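Local coordinates for protein Ral guanine nucleotide dissociation stimulator-like 2 (Mus musculus, PDB 4JGW) that probably acts as a guanine nucleotide exchange factor for small G proteins and binds GTP-loaded Rap1A and H-Ras in vitro, at residues G386-F394 against E428-Y439; L398-D407 against K418-L426. One frame throughout, in Å; residues are numbered along the deposited sequence.

Both contacts join helix 392-404 to helix 416-436 in the Ras-GEF (CDC25-homology) domain, and contact 2 is nested within the chain loop closed by contact 1. Contact 1 (386-394 with 428-439) is the deeper, with most of its touching residues buried. It joins the run leading into the first helix to the last turns of the second through apolar and CH-pi packing, with no hydrogen bond between its segments. Contact 2 (398-407 with 418-426), partly buried, pairs the helices side by side toward their connection and adds a salt-bridge network and a bridging water to its apolar seam. F394 and I425 touch, making the two apolar surfaces continuous.

Contact 1. Residues G386-F394 against E428-Y439; sequences GVVPYLGTF and ELLRLQKECRGY
F394 and L429 meet at the base of the helical hairpin of the Ras-GEF catalytic domain, the hairpin that in Sos pries open the nucleotide-binding pocket of Ras. Methyl CD1 of L429 lies over the F394 ring, 3.6 Å from its centroid and only 9° off the ring normal, which defines a CH-pi contact with the face. F394 has CG beside its own backbone N (chi1 -70°), a torsion that directs the ring at helix 416-436. There L432 approaches obliquely, its CD1 3.6 Å from CZ of F394. The same CD1 of L432 also touches CG of P389 (4.0 Å), the two contacts leaving the methyl in nearly perpendicular directions, while F218 of helix 203-219 touches both P389 and L432.

Farther along, V387 turns CG1 onto the aliphatic part and carboxylate of E435, coming 3.8 Å from its CD. That carboxylate has its polar partner in R305, to which OE2 forms a salt bridge. The second CH-pi contact is at the type I turn from C436 to Y439: CA of G386 stands 3.5 Å from the centroid of the Y439 ring, over its face. The same CA makes a nearly straight CA-H...O contact, 176° at the hydrogen, with O of E435, 3.3 Å away. CA of G386 thus faces the ring on one side and the E435 carbonyl on another. The hydroxyl of Y439 is hydrogen-bonded to L304 O. V388 crosses Y439 at about a right angle, with CG2 3.6 Å from CE1 of the ring.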
# COMPACT_ATOMS: atom_id res chain seq x y z
N GLY A 386 -2.70 -14.41 -9.16
CA GLY A 386 -1.89 -13.43 -8.43
C GLY A 386 -1.78 -12.09 -9.11
O GLY A 386 -2.10 -11.96 -10.30
N VAL A 387 -1.33 -11.08 -8.36
CA VAL A 387 -1.10 -9.73 -8.89
C VAL A 387 -0.09 -8.97 -8.02
O VAL A 387 -0.05 -9.15 -6.81
CB VAL A 387 -2.43 -8.93 -9.05
CG1 VAL A 387 -3.03 -8.55 -7.69
CG2 VAL A 387 -2.23 -7.69 -9.92
N VAL A 388 0.73 -8.14 -8.66
CA VAL A 388 1.60 -7.19 -7.95
C VAL A 388 1.52 -5.84 -8.66
O VAL A 388 2.01 -5.69 -9.78
CB VAL A 388 3.09 -7.64 -7.89
CG1 VAL A 388 3.91 -6.65 -7.07
CG2 VAL A 388 3.22 -9.04 -7.31
N PRO A 389 0.88 -4.85 -8.02
CA PRO A 389 0.79 -3.53 -8.64
C PRO A 389 2.09 -2.74 -8.52
O PRO A 389 2.90 -3.01 -7.63
CB PRO A 389 -0.31 -2.84 -7.81
CG PRO A 389 -0.21 -3.46 -6.48
CD PRO A 389 0.23 -4.88 -6.70
N TYR A 390 2.28 -1.80 -9.44
CA TYR A 390 3.31 -0.79 -9.28
C TYR A 390 2.83 0.19 -8.22
O TYR A 390 1.82 0.88 -8.40
CB TYR A 390 3.60 -0.08 -10.61
CG TYR A 390 4.47 1.16 -10.48
CD1 TYR A 390 5.72 1.10 -9.87
CD2 TYR A 390 4.04 2.39 -10.98
CE1 TYR A 390 6.52 2.24 -9.74
CE2 TYR A 390 4.83 3.53 -10.86
CZ TYR A 390 6.07 3.44 -10.24
OH TYR A 390 6.86 4.56 -10.13
N LEU A 391 3.54 0.22 -7.10
CA LEU A 391 3.12 0.99 -5.92
C LEU A 391 3.17 2.51 -6.14
O LEU A 391 2.38 3.24 -5.55
CB LEU A 391 3.96 0.59 -4.70
CG LEU A 391 3.54 1.09 -3.31
CD1 LEU A 391 2.10 0.71 -2.98
CD2 LEU A 391 4.49 0.56 -2.26
N GLY A 392 4.08 2.95 -7.01
CA GLY A 392 4.28 4.38 -7.29
C GLY A 392 3.03 5.16 -7.64
O GLY A 392 2.90 6.33 -7.29
N THR A 393 2.10 4.50 -8.34
CA THR A 393 0.83 5.11 -8.72
C THR A 393 -0.06 5.37 -7.50
O THR A 393 -0.76 6.38 -7.44
CB THR A 393 0.08 4.23 -9.74
OG1 THR A 393 1.00 3.75 -10.73
CG2 THR A 393 -1.02 5.04 -10.44
N PHE A 394 -0.03 4.45 -6.53
CA PHE A 394 -0.77 4.61 -5.28
C PHE A 394 -0.12 5.65 -4.39
O PHE A 394 -0.81 6.40 -3.69
CB PHE A 394 -0.89 3.27 -4.54
CG PHE A 394 -1.80 2.28 -5.22
CD1 PHE A 394 -1.31 1.41 -6.18
CD2 PHE A 394 -3.15 2.23 -4.89
CE1 PHE A 394 -2.15 0.50 -6.82
CE2 PHE A 394 -4.00 1.33 -5.52
CZ PHE A 394 -3.50 0.46 -6.48
N GLU A 428 -8.29 -0.59 -1.65
CA GLU A 428 -7.86 -1.09 -2.96
C GLU A 428 -6.57 -1.89 -2.82
O GLU A 428 -6.42 -2.96 -3.41
CB GLU A 428 -7.65 0.05 -3.95
CG GLU A 428 -8.91 0.79 -4.38
CD GLU A 428 -8.60 2.03 -5.21
OE1 GLU A 428 -7.64 2.00 -6.01
OE2 GLU A 428 -9.33 3.04 -5.06
N LEU A 429 -5.65 -1.36 -2.02
CA LEU A 429 -4.37 -2.00 -1.75
C LEU A 429 -4.58 -3.30 -0.98
O LEU A 429 -3.93 -4.31 -1.26
CB LEU A 429 -3.47 -1.03 -0.97
CG LEU A 429 -2.04 -0.68 -1.42
CD1 LEU A 429 -1.86 -0.65 -2.94
CD2 LEU A 429 -1.63 0.66 -0.82
N LEU A 430 -5.51 -3.28 -0.02
CA LEU A 430 -5.88 -4.48 0.75
C LEU A 430 -6.46 -5.59 -0.13
O LEU A 430 -6.14 -6.76 0.06
CB LEU A 430 -6.87 -4.13 1.87
CG LEU A 430 -6.37 -3.41 3.12
CD1 LEU A 430 -7.55 -2.88 3.91
CD2 LEU A 430 -5.50 -4.32 3.98
N ARG A 431 -7.31 -5.21 -1.08
CA ARG A 431 -7.91 -6.19 -2.00
C ARG A 431 -6.89 -6.72 -3.01
O ARG A 431 -7.02 -7.84 -3.50
CB ARG A 431 -9.14 -5.61 -2.70
CG ARG A 431 -8.86 -5.01 -4.07
CD ARG A 431 -10.14 -4.62 -4.80
NE ARG A 431 -9.97 -4.71 -6.25
CZ ARG A 431 -9.40 -3.77 -7.01
NH1 ARG A 431 -8.94 -2.64 -6.48
NH2 ARG A 431 -9.30 -3.96 -8.32
N LEU A 432 -5.87 -5.92 -3.32
CA LEU A 432 -4.80 -6.37 -4.21
C LEU A 432 -3.84 -7.30 -3.46
O LEU A 432 -3.22 -8.17 -4.07
CB LEU A 432 -4.05 -5.18 -4.82
CG LEU A 432 -4.79 -4.40 -5.92
CD1 LEU A 432 -4.13 -3.06 -6.15
CD2 LEU A 432 -4.90 -5.19 -7.23
N GLN A 433 -3.75 -7.11 -2.15
CA GLN A 433 -2.93 -7.98 -1.30
C GLN A 433 -3.50 -9.40 -1.20
O GLN A 433 -2.74 -10.37 -1.25
CB GLN A 433 -2.73 -7.37 0.09
CG GLN A 433 -1.61 -6.35 0.16
CD GLN A 433 -1.47 -5.71 1.53
OE1 GLN A 433 -2.46 -5.38 2.18
NE2 GLN A 433 -0.23 -5.52 1.97
N LYS A 434 -4.82 -9.52 -1.05
CA LYS A 434 -5.44 -10.85 -0.96
C LYS A 434 -5.40 -11.59 -2.30
O LYS A 434 -5.33 -12.82 -2.32
CB LYS A 434 -6.87 -10.77 -0.37
CG LYS A 434 -8.02 -11.11 -1.31
CD LYS A 434 -8.55 -9.88 -2.02
CE LYS A 434 -9.28 -10.25 -3.30
NZ LYS A 434 -9.48 -9.05 -4.16
N GLU A 435 -5.44 -10.85 -3.40
CA GLU A 435 -5.30 -11.43 -4.73
C GLU A 435 -3.86 -11.87 -4.97
O GLU A 435 -3.62 -12.89 -5.63
CB GLU A 435 -5.76 -10.45 -5.81
CG GLU A 435 -6.20 -11.13 -7.11
CD GLU A 435 -6.41 -10.15 -8.25
OE1 GLU A 435 -6.86 -9.01 -8.01
OE2 GLU A 435 -6.13 -10.53 -9.41
N CYS A 436 -2.91 -11.11 -4.43
CA CYS A 436 -1.48 -11.44 -4.49
C CYS A 436 -1.16 -12.77 -3.79
O CYS A 436 -0.24 -13.48 -4.20
CB CYS A 436 -0.65 -10.31 -3.87
SG CYS A 436 1.14 -10.55 -3.96
N ARG A 437 -1.93 -13.09 -2.75
CA ARG A 437 -1.79 -14.36 -2.02
C ARG A 437 -2.05 -15.58 -2.91
O ARG A 437 -1.59 -16.68 -2.61
CB ARG A 437 -2.72 -14.38 -0.80
CG ARG A 437 -2.36 -13.36 0.26
CD ARG A 437 -3.18 -13.51 1.54
NE ARG A 437 -2.74 -12.55 2.56
CZ ARG A 437 -3.33 -11.39 2.81
NH1 ARG A 437 -4.41 -11.01 2.13
NH2 ARG A 437 -2.85 -10.59 3.75
N GLY A 438 -2.77 -15.35 -4.02
CA GLY A 438 -3.08 -16.39 -5.00
C GLY A 438 -1.90 -16.98 -5.76
O GLY A 438 -2.02 -18.05 -6.35
N TYR A 439 -0.77 -16.28 -5.76
CA TYR A 439 0.46 -16.78 -6.40
C TYR A 439 0.91 -18.11 -5.81
O TYR A 439 0.81 -18.33 -4.60
CB TYR A 439 1.61 -15.77 -6.27
CG TYR A 439 1.61 -14.63 -7.27
CD1 TYR A 439 1.64 -13.31 -6.83
CD2 TYR A 439 1.59 -14.87 -8.64
CE1 TYR A 439 1.65 -12.25 -7.73
CE2 TYR A 439 1.59 -13.81 -9.56
CZ TYR A 439 1.62 -12.51 -9.09
OH TYR A 439 1.63 -11.45 -9.96

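Contact 2. Residues L398-D407 against K418-L426; sequences LVMLDAASKD and KRRKEFAIL
Helices 398-404 and 418-426 run antiparallel, at 176° with axes 10.5 Å apart, and bring S405, just past the end of the first, against K418. L401 is a knob in a hole formed by K418, K421, E422 and I425; its CD2 lies 3.8 Å from CD1 of I425. One turn earlier in the first helix, L398 slides past the same I425 in the opposite direction. These rows form the body of the helical hairpin of the CDC25-homology fold, and a polar cluster closes it near the connection. K418, extended with CG anti to its backbone N (chi1 179°), brings NZ to four acceptors; an ammonium has three hydrogens, so at least one is probably shared. K418 NZ meets OD1 of D402 (2.7 Å) on the anti side but tilted out of the carboxylate plane, and O of D402 (3.1 Å) on a lone pair. K418 NZ also lies above the carbonyl plane of S405, 2.8 Å from O. D407 OD1 receives NZ of K418 at 2.7 Å on the syn side, likewise tilted. Two carboxylates round one ammonium would probably stabilise its charge. R419 NH2 reaches the same D407 OD1 in a weak 3.2 Å bond, while its NH1 salt-bridges OE1 of E422. E422 OE2 accepts from a water that also donates to O of L398.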
# COMPACT_ATOMS: atom_id res chain seq x y z
N LEU A 398 -2.00 9.25 -3.34
CA LEU A 398 -2.04 9.61 -1.93
C LEU A 398 -1.32 10.92 -1.61
O LEU A 398 -1.67 11.60 -0.65
CB LEU A 398 -1.51 8.46 -1.06
CG LEU A 398 -2.51 7.30 -0.88
CD1 LEU A 398 -1.80 6.03 -0.45
CD2 LEU A 398 -3.61 7.66 0.12
N VAL A 399 -0.33 11.27 -2.43
CA VAL A 399 0.32 12.58 -2.33
C VAL A 399 -0.60 13.68 -2.88
O VAL A 399 -0.73 14.74 -2.26
CB VAL A 399 1.72 12.60 -3.01
CG1 VAL A 399 2.23 14.02 -3.20
CG2 VAL A 399 2.73 11.81 -2.18
N MET A 400 -1.25 13.41 -4.02
CA MET A 400 -2.25 14.33 -4.59
C MET A 400 -3.35 14.64 -3.58
O MET A 400 -3.69 15.81 -3.36
CB MET A 400 -2.92 13.75 -5.84
CG MET A 400 -2.07 13.60 -7.10
SD MET A 400 -0.87 14.90 -7.42
CE MET A 400 0.61 14.02 -6.92
N LEU A 401 -3.89 13.59 -2.97
CA LEU A 401 -5.00 13.70 -2.02
C LEU A 401 -4.60 14.48 -0.77
O LEU A 401 -5.38 15.30 -0.27
CB LEU A 401 -5.52 12.31 -1.66
CG LEU A 401 -6.75 12.15 -0.76
CD1 LEU A 401 -8.00 12.78 -1.39
CD2 LEU A 401 -6.98 10.68 -0.49
N ASP A 402 -3.39 14.22 -0.27
CA ASP A 402 -2.86 14.92 0.90
C ASP A 402 -2.68 16.42 0.64
O ASP A 402 -2.97 17.24 1.51
CB ASP A 402 -1.54 14.29 1.35
CG ASP A 402 -0.97 14.95 2.59
OD1 ASP A 402 -1.72 15.12 3.58
OD2 ASP A 402 0.23 15.30 2.58
N ALA A 403 -2.21 16.76 -0.56
CA ALA A 403 -2.04 18.15 -0.97
C ALA A 403 -3.39 18.86 -1.18
O ALA A 403 -3.53 20.04 -0.88
CB ALA A 403 -1.19 18.25 -2.22
N ALA A 404 -4.36 18.12 -1.70
CA ALA A 404 -5.67 18.68 -2.06
C ALA A 404 -6.59 18.89 -0.86
O ALA A 404 -7.41 19.81 -0.86
CB ALA A 404 -6.35 17.82 -3.12
N SER A 405 -6.47 18.03 0.15
CA SER A 405 -7.38 18.04 1.29
C SER A 405 -6.71 18.53 2.57
O SER A 405 -5.55 18.20 2.84
CB SER A 405 -7.98 16.65 1.51
OG SER A 405 -8.61 16.18 0.34
N LYS A 406 -7.45 19.31 3.35
CA LYS A 406 -6.96 19.87 4.61
C LYS A 406 -7.01 18.83 5.72
O LYS A 406 -7.96 18.04 5.79
CB LYS A 406 -7.78 21.10 5.00
CG LYS A 406 -7.75 22.24 3.99
CD LYS A 406 -8.75 23.33 4.33
CE LYS A 406 -8.65 24.49 3.35
NZ LYS A 406 -9.64 25.56 3.64
N ASP A 407 -6.00 18.83 6.58
CA ASP A 407 -5.95 17.95 7.74
C ASP A 407 -7.02 18.34 8.75
O ASP A 407 -7.80 17.50 9.20
CB ASP A 407 -4.57 18.00 8.40
CG ASP A 407 -3.50 17.27 7.60
OD1 ASP A 407 -3.84 16.45 6.73
OD2 ASP A 407 -2.30 17.53 7.86
N LYS A 418 -11.24 13.57 4.47
CA LYS A 418 -9.90 13.26 3.95
C LYS A 418 -9.51 11.81 4.25
O LYS A 418 -8.98 11.12 3.38
CB LYS A 418 -8.87 14.23 4.55
CG LYS A 418 -7.43 13.97 4.09
CD LYS A 418 -6.49 15.08 4.51
CE LYS A 418 -5.10 14.85 3.94
NZ LYS A 418 -4.23 16.05 4.04
N ARG A 419 -9.80 11.37 5.47
CA ARG A 419 -9.41 10.04 5.94
C ARG A 419 -10.22 8.92 5.27
O ARG A 419 -9.72 7.81 5.08
CB ARG A 419 -9.51 9.94 7.47
CG ARG A 419 -8.75 11.02 8.23
CD ARG A 419 -7.28 11.09 7.80
NE ARG A 419 -6.65 12.34 8.21
CZ ARG A 419 -5.46 12.76 7.79
NH1 ARG A 419 -4.76 12.03 6.93
NH2 ARG A 419 -4.97 13.91 8.22
N ARG A 420 -11.48 9.23 4.92
CA ARG A 420 -12.33 8.29 4.19
C ARG A 420 -11.81 8.07 2.78
O ARG A 420 -11.78 6.94 2.30
CB ARG A 420 -13.77 8.81 4.13
CG ARG A 420 -14.53 8.70 5.43
CD ARG A 420 -15.97 9.18 5.28
NE ARG A 420 -16.54 9.45 6.60
CZ ARG A 420 -17.20 8.56 7.33
NH1 ARG A 420 -17.41 7.33 6.88
NH2 ARG A 420 -17.65 8.92 8.53
N LYS A 421 -11.41 9.16 2.14
CA LYS A 421 -10.85 9.13 0.79
C LYS A 421 -9.51 8.40 0.78
O LYS A 421 -9.17 7.72 -0.19
CB LYS A 421 -10.68 10.55 0.24
CG LYS A 421 -11.98 11.32 0.08
CD LYS A 421 -11.73 12.72 -0.45
CE LYS A 421 -12.99 13.58 -0.37
NZ LYS A 421 -12.83 14.87 -1.09
N GLU A 422 -8.76 8.54 1.87
CA GLU A 422 -7.52 7.81 2.05
C GLU A 422 -7.78 6.31 2.23
O GLU A 422 -7.13 5.49 1.58
CB GLU A 422 -6.72 8.38 3.23
CG GLU A 422 -5.97 9.66 2.88
CD GLU A 422 -5.26 10.29 4.05
OE1 GLU A 422 -5.68 10.07 5.21
OE2 GLU A 422 -4.28 11.03 3.82
N PHE A 423 -8.74 5.97 3.09
CA PHE A 423 -9.12 4.58 3.30
C PHE A 423 -9.60 3.89 2.01
O PHE A 423 -9.28 2.74 1.78
CB PHE A 423 -10.18 4.44 4.41
CG PHE A 423 -10.61 3.01 4.66
CD1 PHE A 423 -9.77 2.12 5.32
CD2 PHE A 423 -11.86 2.57 4.23
CE1 PHE A 423 -10.17 0.80 5.54
CE2 PHE A 423 -12.27 1.25 4.46
CZ PHE A 423 -11.42 0.37 5.11
N ALA A 424 -10.35 4.62 1.19
CA ALA A 424 -10.80 4.11 -0.11
C ALA A 424 -9.63 3.55 -0.92
O ALA A 424 -9.70 2.43 -1.44
CB ALA A 424 -11.53 5.20 -0.90
N ILE A 425 -8.56 4.33 -1.02
CA ILE A 425 -7.34 3.93 -1.72
C ILE A 425 -6.65 2.77 -0.99
O ILE A 425 -6.17 1.83 -1.63
CB ILE A 425 -6.36 5.12 -1.90
CG1 ILE A 425 -6.97 6.17 -2.84
CG2 ILE A 425 -5.00 4.65 -2.42
CD1 ILE A 425 -6.46 7.59 -2.61
N LEU A 426 -6.63 2.84 0.34
CA LEU A 426 -6.02 1.80 1.15
C LEU A 426 -6.73 0.45 1.00
O LEU A 426 -6.07 -0.59 0.97
CB LEU A 426 -5.96 2.20 2.63
CG LEU A 426 -5.11 3.40 3.07
CD1 LEU A 426 -4.98 3.42 4.59
CD2 LEU A 426 -3.73 3.43 2.42
O HOH W 1 -2.77 10.62 1.62